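PDB 3NX4: putative oxidoreductase from Salmonella enterica subsp. enterica serovar Typhimurium, which binds NADP and probably catalyses the NADPH-dependent reduction of acryloyl-CoA, as a member of the medium-chain dehydrogenase/reductase superfamily. Local coordinates for residues F129-C134 and V265-T270; A165-L170 and R281-P287; R198-S204 and K222-V227. All coordinates share one frame; numbering follows the deposited sequence.

Contact 1 joins helix 118-140 to the loop before helix 272-285; contact 2 packs helix 158-169 on the end of helix 272-285. Their segments alternate along the chain: 129-134, 165-170, 265-270, 281-287, with both segments of contact 3 falling between the second and third of these. Their centres lie about 15 Å apart and they touch directly, Met132 packing on Leu166, Arg281 and Leu282, so the three helices pack together through Met132. Contact 3 sits about 24 Å from contact 1 and 27 Å from contact 2 between centres, near the far edge of the six-stranded parallel Rossmann sheet. Contacts 1 and 3 meet opposite ends of one NADP, nicotinamide and adenosine, while contact 2 joins helices away from the cofactor.

Contact 1 of 3, residues F129-C134 and V265-T270; sequences FTAMLC and VDSVMT. With NAP (NADP nicotinamide-adenine-dinucleotide phosphate), chain C.
The first torsions of Thr130 and Ser267 bring the two side chains together beside the nicotinamide. In Thr130, OG1 stands beside its own backbone N (chi1 -58°), which sets it 3.2 Å from Ser267 CB; Ser267 tucks OG between its N and carbonyl carbon (chi1 68°), turning the hydroxyl to the NADP carboxamide. Ser267 OG hydrogen-bonds NADP O7N at 2.9 Å, and Ser267 N gives the same oxygen a nearly straight bond of 2.7 Å. At the other end of the amide, NADP N7N donates to Val265 O at 2.8 Å, so both polar ends are gripped and the group's rotation is fixed. Next to the amide grip, Val265 CG1 packs on Leu133 CB at 3.7 Å and its CG2 on Cys134 SG. Leu133 and Thr270 reach each other tip to tip, while the Phe129 ring turns its edge to Ser267 CB and Thr270 CB and stacks on Trp279. Asp266 points the other way, making an Asx turn with Val268 N and bonding Tyr233 of the second subunit. Thr130 OG1, hydrogen-bonded to Thr126 O, lies 3.1 Å from NADP C4N, the hydride-carrying carbon; the carboxamide grip probably helps hold the nicotinamide ring in place, consistent with orienting hydride transfer.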
loop_
_atom_site.group_PDB
_atom_site.type_symbol
_atom_site.label_atom_id
_atom_site.label_comp_id
_atom_site.label_asym_id
_atom_site.label_seq_id
_atom_site.Cartn_x
_atom_site.Cartn_y
_atom_site.Cartn_z
ATOM N N PHE A 129 -4.003 -9.677 -18.061
ATOM C CA PHE A 129 -4.899 -8.607 -17.635
ATOM C C PHE A 129 -4.453 -8.083 -16.264
ATOM O O PHE A 129 -4.350 -6.878 -16.047
ATOM C CB PHE A 129 -6.335 -9.151 -17.606
ATOM C CG PHE A 129 -7.351 -8.209 -17.021
ATOM C CD1 PHE A 129 -7.884 -7.168 -17.782
ATOM C CD2 PHE A 129 -7.835 -8.411 -15.735
ATOM C CE1 PHE A 129 -8.840 -6.311 -17.248
ATOM C CE2 PHE A 129 -8.812 -7.563 -15.196
ATOM C CZ PHE A 129 -9.305 -6.508 -15.951
ATOM N N THR A 130 -4.145 -9.005 -15.359
ATOM C CA THR A 130 -3.576 -8.672 -14.057
ATOM C C THR A 130 -2.226 -7.917 -14.143
ATOM O O THR A 130 -1.996 -6.953 -13.413
ATOM C CB THR A 130 -3.399 -9.952 -13.223
ATOM O OG1 THR A 130 -4.670 -10.598 -13.081
ATOM C CG2 THR A 130 -2.848 -9.625 -11.831
ATOM N N ALA A 131 -1.325 -8.364 -15.005
ATOM C CA ALA A 131 -0.049 -7.665 -15.159
ATOM C C ALA A 131 -0.313 -6.224 -15.571
ATOM O O ALA A 131 0.361 -5.292 -15.101
ATOM C CB ALA A 131 0.813 -8.340 -16.198
HETATM N N MSE A 132 -1.297 -6.048 -16.460
HETATM C CA MSE A 132 -1.632 -4.715 -16.937
HETATM C C MSE A 132 -2.169 -3.856 -15.781
HETATM O O MSE A 132 -1.784 -2.695 -15.630
HETATM C CB MSE A 132 -2.642 -4.776 -18.085
HETATM C CG MSE A 132 -2.846 -3.437 -18.776
HETATM SE SE MSE A 132 -1.276 -2.842 -19.814
HETATM C CE MSE A 132 -0.954 -1.299 -18.868
ATOM N N LEU A 133 -3.068 -4.415 -14.975
ATOM C CA LEU A 133 -3.539 -3.694 -13.794
ATOM C C LEU A 133 -2.380 -3.307 -12.860
ATOM O O LEU A 133 -2.428 -2.242 -12.237
ATOM C CB LEU A 133 -4.586 -4.502 -13.037
ATOM C CG LEU A 133 -5.889 -4.745 -13.806
ATOM C CD1 LEU A 133 -6.753 -5.742 -13.051
ATOM C CD2 LEU A 133 -6.649 -3.432 -14.047
ATOM N N CYS A 134 -1.353 -4.164 -12.758
ATOM C CA CYS A 134 -0.210 -3.871 -11.882
ATOM C C CYS A 134 0.620 -2.736 -12.442
ATOM O O CYS A 134 1.031 -1.841 -11.721
ATOM C CB CYS A 134 0.682 -5.102 -11.700
ATOM S SG CYS A 134 -0.062 -6.403 -10.710
ATOM N N VAL A 265 -3.782 -5.711 -5.955
ATOM C CA VAL A 265 -4.437 -5.745 -7.257
ATOM C C VAL A 265 -5.309 -6.985 -7.360
ATOM O O VAL A 265 -4.802 -8.104 -7.279
ATOM C CB VAL A 265 -3.401 -5.783 -8.391
ATOM C CG1 VAL A 265 -4.071 -6.050 -9.732
ATOM C CG2 VAL A 265 -2.610 -4.488 -8.425
ATOM N N ASP A 266 -6.615 -6.781 -7.512
ATOM C CA ASP A 266 -7.558 -7.876 -7.754
ATOM C C ASP A 266 -8.053 -7.804 -9.191
ATOM O O ASP A 266 -8.462 -6.742 -9.651
ATOM C CB ASP A 266 -8.774 -7.759 -6.824
ATOM C CG ASP A 266 -9.947 -8.624 -7.291
ATOM O OD1 ASP A 266 -9.782 -9.855 -7.331
ATOM O OD2 ASP A 266 -11.029 -8.081 -7.618
ATOM N N SER A 267 -8.039 -8.927 -9.897
ATOM C CA SER A 267 -8.517 -8.960 -11.278
ATOM C C SER A 267 -9.970 -9.420 -11.366
ATOM O O SER A 267 -10.639 -9.201 -12.375
ATOM C CB SER A 267 -7.670 -9.922 -12.104
ATOM O OG SER A 267 -7.902 -11.255 -11.682
ATOM N N VAL A 268 -10.447 -10.073 -10.315
ATOM C CA VAL A 268 -11.731 -10.755 -10.375
ATOM C C VAL A 268 -12.901 -9.803 -10.568
ATOM O O VAL A 268 -13.756 -10.023 -11.432
ATOM C CB VAL A 268 -11.986 -11.563 -9.100
ATOM C CG1 VAL A 268 -13.357 -12.227 -9.161
ATOM C CG2 VAL A 268 -10.878 -12.590 -8.895
HETATM N N MSE A 269 -12.913 -8.734 -9.774
HETATM C CA MSE A 269 -14.054 -7.836 -9.702
HETATM C C MSE A 269 -13.755 -6.438 -10.242
HETATM O O MSE A 269 -14.451 -5.485 -9.918
HETATM C CB MSE A 269 -14.530 -7.732 -8.255
HETATM C CG MSE A 269 -14.793 -9.071 -7.576
HETATM SE SE MSE A 269 -15.882 -8.838 -5.959
HETATM C CE MSE A 269 -17.361 -7.827 -6.729
ATOM N N THR A 270 -12.718 -6.321 -11.058
ATOM C CA THR A 270 -12.342 -5.037 -11.646
ATOM C C THR A 270 -13.537 -4.372 -12.333
ATOM O O THR A 270 -14.136 -4.957 -13.232
ATOM C CB THR A 270 -11.210 -5.256 -12.673
ATOM O OG1 THR A 270 -10.182 -6.034 -12.060
ATOM C CG2 THR A 270 -10.622 -3.942 -13.149
HETATM P PA NAP C . 2.518 -18.819 -12.493
HETATM O O1A NAP C . 2.525 -18.782 -13.965
HETATM O O2A NAP C . 2.539 -20.138 -11.842
HETATM O O5B NAP C . 3.682 -17.887 -11.917
HETATM C C5B NAP C . 4.050 -18.016 -10.572
HETATM C C4B NAP C . 5.566 -17.885 -10.558
HETATM O O4B NAP C . 5.997 -17.787 -9.228
HETATM C C3B NAP C . 6.265 -19.109 -11.155
HETATM O O3B NAP C . 6.520 -18.917 -12.534
HETATM C C2B NAP C . 7.563 -19.170 -10.374
HETATM O O2B NAP C . 8.488 -18.343 -11.040
HETATM C C1B NAP C . 7.215 -18.498 -9.057
HETATM N N9A NAP C . 7.003 -19.476 -7.980
HETATM C C8A NAP C . 6.258 -20.629 -8.032
HETATM N N7A NAP C . 6.309 -21.214 -6.810
HETATM C C5A NAP C . 7.054 -20.448 -5.988
HETATM C C6A NAP C . 7.428 -20.578 -4.657
HETATM N N6A NAP C . 7.035 -21.619 -3.933
HETATM N N1A NAP C . 8.211 -19.608 -4.083
HETATM C C2A NAP C . 8.630 -18.522 -4.823
HETATM N N3A NAP C . 8.265 -18.399 -6.147
HETATM C C4A NAP C . 7.493 -19.350 -6.715
HETATM O O3 NAP C . 1.197 -18.063 -11.947
HETATM P PN NAP C . 0.397 -16.824 -12.572
HETATM O O1N NAP C . -0.789 -17.302 -13.319
HETATM O O2N NAP C . 1.397 -15.977 -13.262
HETATM O O5D NAP C . -0.073 -16.128 -11.198
HETATM C C5D NAP C . 0.911 -15.629 -10.325
HETATM C C4D NAP C . 0.296 -15.366 -8.959
HETATM O O4D NAP C . -0.645 -14.328 -9.095
HETATM C C3D NAP C . -0.467 -16.573 -8.442
HETATM O O3D NAP C . -0.313 -16.649 -7.041
HETATM C C2D NAP C . -1.909 -16.269 -8.777
HETATM O O2D NAP C . -2.790 -16.859 -7.853
HETATM C C1D NAP C . -1.911 -14.760 -8.641
HETATM N N1N NAP C . -2.954 -14.085 -9.423
HETATM C C2N NAP C . -3.885 -13.351 -8.746
HETATM C C3N NAP C . -4.890 -12.664 -9.419
HETATM C C7N NAP C . -5.521 -11.502 -8.702
HETATM O O7N NAP C . -6.869 -11.181 -8.930
HETATM N N7N NAP C . -4.774 -10.803 -7.855
HETATM C C4N NAP C . -4.936 -12.731 -10.812
HETATM C C5N NAP C . -3.972 -13.483 -11.498
HETATM C C6N NAP C . -2.976 -14.149 -10.787
HETATM P P2B NAP C . 10.065 -18.722 -11.072
HETATM O O1X NAP C . 10.699 -17.861 -12.130
HETATM O O2X NAP C . 10.684 -18.423 -9.728
HETATM O O3X NAP C . 10.185 -20.184 -11.411
#

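Contact 2 of 3, residues A165-L170 and R281-P287; sequences ALLHKL and RLVKDLP
Leu166 and Leu286 form the apolar centre, their CD2 methyls 3.7 Å apart, where helix 158-169 of the Rossmann domain packs against the C-terminal end of helix 272-285. The short helical segments run at 62° to each other with axes 10.7 Å apart at closest approach. Ala165 CB adds a third member, 4.0 Å from Leu286 CD2, and Leu166 CD1 reaches on to Leu282, which also touches Met132 and Ile124 of helix 118-140. Moving outward, the Leu166 side chain crosses that of Asp285 at about a right angle, Leu166 CD2 3.7 Å from Asp285 CB. Leu170 comes next: CD2 leans on the Asp285 carboxylate, and CD1 meets the edge of the Arg281 guanidinium.

At the polar edge the Asp285 carboxylate becomes the hub of a salt-bridge network. Arg281, bent at chi2 and chi3, reaches one turn forward along its own helix and grips Asp285 OD2 side-on, NE at 2.8 Å and NH2 at 3.0 Å, with OD2 almost in the guanidinium plane; its NH1 is tied to Glu139. Asp285 OD1 takes Lys284 NZ on the syn side and Lys169 NZ on the anti side, the latter at 2.9 Å. Such a cluster of positive groups should help keep Asp285 ionised. On its way there the Lys169 chain, bent at chi2 (-90°), passes over the buried and partnerless carbonyl of Asp285, with Lys169 CG 3.2 Å from Asp285 O.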
loop_
_atom_site.group_PDB
_atom_site.type_symbol
_atom_site.label_atom_id
_atom_site.label_comp_id
_atom_site.label_asym_id
_atom_site.label_seq_id
_atom_site.Cartn_x
_atom_site.Cartn_y
_atom_site.Cartn_z
ATOM N N ALA A 165 7.368 -7.940 -20.234
ATOM C CA ALA A 165 7.181 -7.499 -21.617
ATOM C C ALA A 165 6.575 -6.100 -21.696
ATOM O O ALA A 165 6.997 -5.281 -22.509
ATOM C CB ALA A 165 6.309 -8.492 -22.386
ATOM N N LEU A 166 5.582 -5.837 -20.853
ATOM C CA LEU A 166 4.953 -4.511 -20.786
ATOM C C LEU A 166 5.935 -3.435 -20.313
ATOM O O LEU A 166 6.101 -2.409 -20.966
ATOM C CB LEU A 166 3.741 -4.531 -19.851
ATOM C CG LEU A 166 2.539 -5.324 -20.359
ATOM C CD1 LEU A 166 1.523 -5.467 -19.240
ATOM C CD2 LEU A 166 1.930 -4.628 -21.576
ATOM N N LEU A 167 6.573 -3.674 -19.171
ATOM C CA LEU A 167 7.527 -2.711 -18.623
ATOM C C LEU A 167 8.641 -2.449 -19.623
ATOM O O LEU A 167 9.080 -1.319 -19.785
ATOM C CB LEU A 167 8.132 -3.211 -17.303
ATOM C CG LEU A 167 7.133 -3.308 -16.134
ATOM C CD1 LEU A 167 7.732 -4.130 -14.989
ATOM C CD2 LEU A 167 6.675 -1.918 -15.657
ATOM N N HIS A 168 9.110 -3.503 -20.285
ATOM C CA HIS A 168 10.150 -3.333 -21.285
ATOM C C HIS A 168 9.680 -2.414 -22.420
ATOM O O HIS A 168 10.387 -1.496 -22.828
ATOM C CB HIS A 168 10.567 -4.681 -21.861
ATOM C CG HIS A 168 11.601 -4.569 -22.934
ATOM N ND1 HIS A 168 12.873 -4.096 -22.691
ATOM C CD2 HIS A 168 11.549 -4.853 -24.257
ATOM C CE1 HIS A 168 13.562 -4.100 -23.818
ATOM N NE2 HIS A 168 12.782 -4.553 -24.782
ATOM N N LYS A 169 8.483 -2.670 -22.930
ATOM C CA LYS A 169 7.932 -1.855 -24.019
ATOM C C LYS A 169 7.782 -0.405 -23.587
ATOM O O LYS A 169 8.040 0.511 -24.368
ATOM C CB LYS A 169 6.563 -2.391 -24.461
ATOM C CG LYS A 169 6.020 -1.715 -25.713
ATOM C CD LYS A 169 5.183 -0.481 -25.341
ATOM C CE LYS A 169 4.455 0.099 -26.570
ATOM N NZ LYS A 169 3.631 1.288 -26.195
ATOM N N LEU A 170 7.356 -0.208 -22.340
ATOM C CA LEU A 170 7.092 1.122 -21.819
ATOM C C LEU A 170 8.365 1.888 -21.469
ATOM O O LEU A 170 8.298 3.042 -21.066
ATOM C CB LEU A 170 6.158 1.059 -20.604
ATOM C CG LEU A 170 4.756 0.618 -21.043
ATOM C CD1 LEU A 170 3.927 0.107 -19.872
ATOM C CD2 LEU A 170 4.012 1.741 -21.831
ATOM N N ARG A 281 -5.159 -0.910 -23.223
ATOM C CA ARG A 281 -3.713 -0.704 -23.020
ATOM C C ARG A 281 -2.902 -1.926 -23.463
ATOM O O ARG A 281 -1.835 -1.794 -24.066
ATOM C CB ARG A 281 -3.389 -0.369 -21.552
ATOM C CG ARG A 281 -3.758 1.074 -21.110
ATOM C CD ARG A 281 -2.778 2.118 -21.636
ATOM N NE ARG A 281 -1.377 1.803 -21.321
ATOM C CZ ARG A 281 -0.755 2.155 -20.196
ATOM N NH1 ARG A 281 -1.405 2.845 -19.269
ATOM N NH2 ARG A 281 0.524 1.826 -20.000
ATOM N N LEU A 282 -3.408 -3.114 -23.152
ATOM C CA LEU A 282 -2.768 -4.350 -23.588
ATOM C C LEU A 282 -2.614 -4.402 -25.110
ATOM O O LEU A 282 -1.545 -4.719 -25.626
ATOM C CB LEU A 282 -3.559 -5.565 -23.089
ATOM C CG LEU A 282 -3.352 -5.889 -21.601
ATOM C CD1 LEU A 282 -4.497 -6.752 -21.109
ATOM C CD2 LEU A 282 -1.996 -6.582 -21.369
ATOM N N VAL A 283 -3.678 -4.083 -25.832
ATOM C CA VAL A 283 -3.600 -4.109 -27.283
ATOM C C VAL A 283 -2.488 -3.173 -27.744
ATOM O O VAL A 283 -1.747 -3.472 -28.677
ATOM C CB VAL A 283 -4.941 -3.726 -27.928
ATOM C CG1 VAL A 283 -4.781 -3.582 -29.433
ATOM C CG2 VAL A 283 -5.990 -4.777 -27.591
ATOM N N LYS A 284 -2.357 -2.045 -27.061
ATOM C CA LYS A 284 -1.360 -1.052 -27.433
ATOM C C LYS A 284 0.057 -1.427 -26.997
ATOM O O LYS A 284 1.014 -1.203 -27.737
ATOM C CB LYS A 284 -1.746 0.318 -26.859
ATOM C CG LYS A 284 -0.750 1.426 -27.153
ATOM C CD LYS A 284 -1.211 2.760 -26.570
ATOM C CE LYS A 284 -1.228 2.746 -25.037
ATOM N NZ LYS A 284 0.130 2.859 -24.413
ATOM N N ASP A 285 0.190 -2.003 -25.805
ATOM C CA ASP A 285 1.496 -2.097 -25.155
ATOM C C ASP A 285 2.230 -3.442 -25.247
ATOM O O ASP A 285 3.436 -3.501 -24.992
ATOM C CB ASP A 285 1.398 -1.625 -23.699
ATOM C CG ASP A 285 1.112 -0.141 -23.597
ATOM O OD1 ASP A 285 1.377 0.578 -24.579
ATOM O OD2 ASP A 285 0.631 0.312 -22.542
ATOM N N LEU A 286 1.528 -4.516 -25.597
ATOM C CA LEU A 286 2.208 -5.800 -25.823
ATOM C C LEU A 286 2.697 -5.922 -27.259
ATOM O O LEU A 286 1.912 -5.819 -28.196
ATOM C CB LEU A 286 1.301 -6.987 -25.509
ATOM C CG LEU A 286 1.153 -7.494 -24.081
ATOM C CD1 LEU A 286 0.295 -8.749 -24.090
ATOM C CD2 LEU A 286 2.514 -7.792 -23.462
ATOM N N PRO A 287 4.005 -6.161 -27.439
ATOM C CA PRO A 287 4.543 -6.386 -28.786
ATOM C C PRO A 287 4.047 -7.703 -29.373
ATOM O O PRO A 287 3.785 -8.641 -28.618
ATOM C CB PRO A 287 6.058 -6.457 -28.555
ATOM C CG PRO A 287 6.207 -6.881 -27.132
ATOM C CD PRO A 287 5.039 -6.269 -26.394
#

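Contact 3 of 3, residues R198-S204 and K222-V227; sequences RDEFAES and KVLAKV. With NAP (NADP nicotinamide-adenine-dinucleotide phosphate), chain C.
Phe201 is the tightly packed part of this contact, wedged against helix 221-229. With CG beside the backbone N (chi1 -66°), the side chain packs against Val223 and Val227: Phe201 CB sits 3.9 Å from Val223 CG2 and Phe201 CE2 3.8 Å from Val227 CG2. Val227 in turn rests on Ala215 of strand 212-217, so the ring joins the loop to the interior of the domain. Lys226 crosses Phe201 at about a right angle. Its extended chain, with CG anti to the backbone N, runs across to the loop, Lys226 CD packing on Ser204 CB at 3.5 Å, and delivers NZ to two backbone carbonyls. The bond from Lys226 NZ to Glu200 O is the shorter at 2.8 Å, its donor tilted 34° from the carbonyl plane; the one from Lys226 NZ to Glu203 O, 3.2 Å long, comes nearly end-on to the oxygen. One ammonium thus ties two points of the loop, Glu200 and Glu203, to the helix.

The outer side is looser. Lys222 merely lays its CD alongside Ala202 O before its end leads away, and a water bridges Ser204 OG and Lys222 O, donating to the carbonyl.

At the other end of the loop, Arg198 CG brushes Val223 CG2, and the guanidinium spreads one face over the adenine near C2A. Arg198 NH1 makes a weak hydrogen bond of 3.0 Å to O2X of the NADP 2'-phosphate, which lies at the guanidinium's edge. An arginine placed against both adenine and 2'-phosphate is a familiar feature of NADP-binding Rossmann folds, and here it probably helps tell NADP from NAD.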
loop_
_atom_site.group_PDB
_atom_site.type_symbol
_atom_site.label_atom_id
_atom_site.label_comp_id
_atom_site.label_asym_id
_atom_site.label_seq_id
_atom_site.Cartn_x
_atom_site.Cartn_y
_atom_site.Cartn_z
ATOM N N ARG A 198 15.921 -16.064 -6.757
ATOM C CA ARG A 198 15.010 -16.107 -5.625
ATOM C C ARG A 198 15.761 -16.391 -4.323
ATOM O O ARG A 198 15.339 -15.967 -3.241
ATOM C CB ARG A 198 13.985 -17.205 -5.874
ATOM C CG ARG A 198 12.776 -17.187 -4.978
ATOM C CD ARG A 198 11.681 -17.993 -5.654
ATOM N NE ARG A 198 11.618 -19.386 -5.228
ATOM C CZ ARG A 198 11.174 -20.385 -5.987
ATOM N NH1 ARG A 198 10.785 -20.174 -7.242
ATOM N NH2 ARG A 198 11.143 -21.614 -5.494
ATOM N N ASP A 199 16.875 -17.112 -4.432
ATOM C CA ASP A 199 17.699 -17.457 -3.270
ATOM C C ASP A 199 18.131 -16.233 -2.480
ATOM O O ASP A 199 18.483 -16.343 -1.308
ATOM C CB ASP A 199 18.969 -18.219 -3.690
ATOM C CG ASP A 199 18.676 -19.598 -4.218
ATOM O OD1 ASP A 199 17.535 -20.077 -4.025
ATOM O OD2 ASP A 199 19.594 -20.208 -4.819
ATOM N N GLU A 200 18.137 -15.079 -3.137
ATOM C CA GLU A 200 18.588 -13.841 -2.513
ATOM C C GLU A 200 17.445 -13.122 -1.787
ATOM O O GLU A 200 17.618 -11.990 -1.337
ATOM C CB GLU A 200 19.172 -12.902 -3.574
ATOM C CG GLU A 200 20.229 -13.528 -4.469
ATOM C CD GLU A 200 21.634 -13.324 -3.943
ATOM O OE1 GLU A 200 22.148 -12.188 -4.042
ATOM O OE2 GLU A 200 22.224 -14.295 -3.427
ATOM N N PHE A 201 16.285 -13.773 -1.694
ATOM C CA PHE A 201 15.095 -13.177 -1.082
ATOM C C PHE A 201 14.534 -14.045 0.044
ATOM O O PHE A 201 13.318 -14.223 0.159
ATOM C CB PHE A 201 14.028 -12.913 -2.153
ATOM C CG PHE A 201 14.435 -11.865 -3.141
ATOM C CD1 PHE A 201 15.321 -12.170 -4.167
ATOM C CD2 PHE A 201 13.977 -10.560 -3.015
ATOM C CE1 PHE A 201 15.726 -11.202 -5.066
ATOM C CE2 PHE A 201 14.378 -9.586 -3.908
ATOM C CZ PHE A 201 15.253 -9.901 -4.933
ATOM N N ALA A 202 15.438 -14.574 0.870
ATOM C CA ALA A 202 15.108 -15.578 1.881
ATOM C C ALA A 202 15.102 -15.019 3.310
ATOM O O ALA A 202 14.206 -15.322 4.094
ATOM C CB ALA A 202 16.075 -16.746 1.784
ATOM N N GLU A 203 16.117 -14.229 3.646
ATOM C CA GLU A 203 16.144 -13.494 4.917
ATOM C C GLU A 203 16.264 -12.003 4.633
ATOM O O GLU A 203 16.804 -11.611 3.601
ATOM C CB GLU A 203 17.315 -13.950 5.797
ATOM C CG GLU A 203 17.216 -15.386 6.287
ATOM C CD GLU A 203 17.896 -16.371 5.355
ATOM O OE1 GLU A 203 18.681 -15.926 4.486
ATOM O OE2 GLU A 203 17.647 -17.589 5.492
ATOM N N SER A 204 15.765 -11.168 5.541
ATOM C CA SER A 204 15.859 -9.727 5.360
ATOM C C SER A 204 15.745 -8.960 6.680
ATOM O O SER A 204 15.145 -9.439 7.639
ATOM C CB SER A 204 14.783 -9.224 4.392
ATOM O OG SER A 204 13.487 -9.374 4.940
ATOM N N LYS A 222 7.918 -14.243 1.987
ATOM C CA LYS A 222 9.238 -13.692 2.237
ATOM C C LYS A 222 9.791 -12.857 1.098
ATOM O O LYS A 222 10.469 -11.874 1.325
ATOM C CB LYS A 222 10.231 -14.780 2.632
ATOM C CG LYS A 222 10.182 -15.131 4.097
ATOM C CD LYS A 222 11.077 -16.306 4.419
ATOM C CE LYS A 222 11.006 -16.657 5.888
ATOM N NZ LYS A 222 9.637 -17.052 6.273
ATOM N N VAL A 223 9.537 -13.282 -0.127
ATOM C CA VAL A 223 10.048 -12.549 -1.258
ATOM C C VAL A 223 9.445 -11.152 -1.258
ATOM O O VAL A 223 10.156 -10.189 -1.380
ATOM C CB VAL A 223 9.729 -13.273 -2.568
ATOM C CG1 VAL A 223 10.059 -12.407 -3.752
ATOM C CG2 VAL A 223 10.491 -14.577 -2.640
ATOM N N LEU A 224 8.142 -11.066 -1.045
ATOM C CA LEU A 224 7.463 -9.785 -0.992
ATOM C C LEU A 224 7.975 -8.975 0.180
ATOM O O LEU A 224 8.193 -7.782 0.058
ATOM C CB LEU A 224 5.958 -9.976 -0.882
ATOM C CG LEU A 224 5.116 -8.731 -0.629
ATOM C CD1 LEU A 224 5.418 -7.665 -1.648
ATOM C CD2 LEU A 224 3.647 -9.081 -0.620
ATOM N N ALA A 225 8.182 -9.635 1.315
ATOM C CA ALA A 225 8.679 -8.940 2.497
ATOM C C ALA A 225 10.036 -8.295 2.226
ATOM O O ALA A 225 10.278 -7.162 2.629
ATOM C CB ALA A 225 8.763 -9.884 3.676
ATOM N N LYS A 226 10.917 -9.007 1.529
ATOM C CA LYS A 226 12.244 -8.457 1.257
ATOM C C LYS A 226 12.202 -7.370 0.188
ATOM O O LYS A 226 12.901 -6.363 0.287
ATOM C CB LYS A 226 13.241 -9.545 0.860
ATOM C CG LYS A 226 14.658 -8.989 0.753
ATOM C CD LYS A 226 15.712 -10.023 1.094
ATOM C CE LYS A 226 17.100 -9.436 0.933
ATOM N NZ LYS A 226 18.128 -10.492 0.934
ATOM N N VAL A 227 11.393 -7.584 -0.842
ATOM C CA VAL A 227 11.148 -6.532 -1.831
ATOM C C VAL A 227 10.672 -5.246 -1.151
ATOM O O VAL A 227 11.166 -4.162 -1.459
ATOM C CB VAL A 227 10.176 -6.995 -2.931
ATOM C CG1 VAL A 227 9.710 -5.815 -3.786
ATOM C CG2 VAL A 227 10.870 -8.066 -3.817
HETATM P PA NAP C . 2.518 -18.819 -12.493
HETATM O O1A NAP C . 2.525 -18.782 -13.965
HETATM O O2A NAP C . 2.539 -20.138 -11.842
HETATM O O5B NAP C . 3.682 -17.887 -11.917
HETATM C C5B NAP C . 4.050 -18.016 -10.572
HETATM C C4B NAP C . 5.566 -17.885 -10.558
HETATM O O4B NAP C . 5.997 -17.787 -9.228
HETATM C C3B NAP C . 6.265 -19.109 -11.155
HETATM O O3B NAP C . 6.520 -18.917 -12.534
HETATM C C2B NAP C . 7.563 -19.170 -10.374
HETATM O O2B NAP C . 8.488 -18.343 -11.040
HETATM C C1B NAP C . 7.215 -18.498 -9.057
HETATM N N9A NAP C . 7.003 -19.476 -7.980
HETATM C C8A NAP C . 6.258 -20.629 -8.032
HETATM N N7A NAP C . 6.309 -21.214 -6.810
HETATM C C5A NAP C . 7.054 -20.448 -5.988
HETATM C C6A NAP C . 7.428 -20.578 -4.657
HETATM N N6A NAP C . 7.035 -21.619 -3.933
HETATM N N1A NAP C . 8.211 -19.608 -4.083
HETATM C C2A NAP C . 8.630 -18.522 -4.823
HETATM N N3A NAP C . 8.265 -18.399 -6.147
HETATM C C4A NAP C . 7.493 -19.350 -6.715
HETATM O O3 NAP C . 1.197 -18.063 -11.947
HETATM P PN NAP C . 0.397 -16.824 -12.572
HETATM O O1N NAP C . -0.789 -17.302 -13.319
HETATM O O2N NAP C . 1.397 -15.977 -13.262
HETATM O O5D NAP C . -0.073 -16.128 -11.198
HETATM C C5D NAP C . 0.911 -15.629 -10.325
HETATM C C4D NAP C . 0.296 -15.366 -8.959
HETATM O O4D NAP C . -0.645 -14.328 -9.095
HETATM C C3D NAP C . -0.467 -16.573 -8.442
HETATM O O3D NAP C . -0.313 -16.649 -7.041
HETATM C C2D NAP C . -1.909 -16.269 -8.777
HETATM O O2D NAP C . -2.790 -16.859 -7.853
HETATM C C1D NAP C . -1.911 -14.760 -8.641
HETATM N N1N NAP C . -2.954 -14.085 -9.423
HETATM C C2N NAP C . -3.885 -13.351 -8.746
HETATM C C3N NAP C . -4.890 -12.664 -9.419
HETATM C C7N NAP C . -5.521 -11.502 -8.702
HETATM O O7N NAP C . -6.869 -11.181 -8.930
HETATM N N7N NAP C . -4.774 -10.803 -7.855
HETATM C C4N NAP C . -4.936 -12.731 -10.812
HETATM C C5N NAP C . -3.972 -13.483 -11.498
HETATM C C6N NAP C . -2.976 -14.149 -10.787
HETATM P P2B NAP C . 10.065 -18.722 -11.072
HETATM O O1X NAP C . 10.699 -17.861 -12.130
HETATM O O2X NAP C . 10.684 -18.423 -9.728
HETATM O O3X NAP C . 10.185 -20.184 -11.411
HETATM O O HOH W 1 12.246 -11.684 3.608
#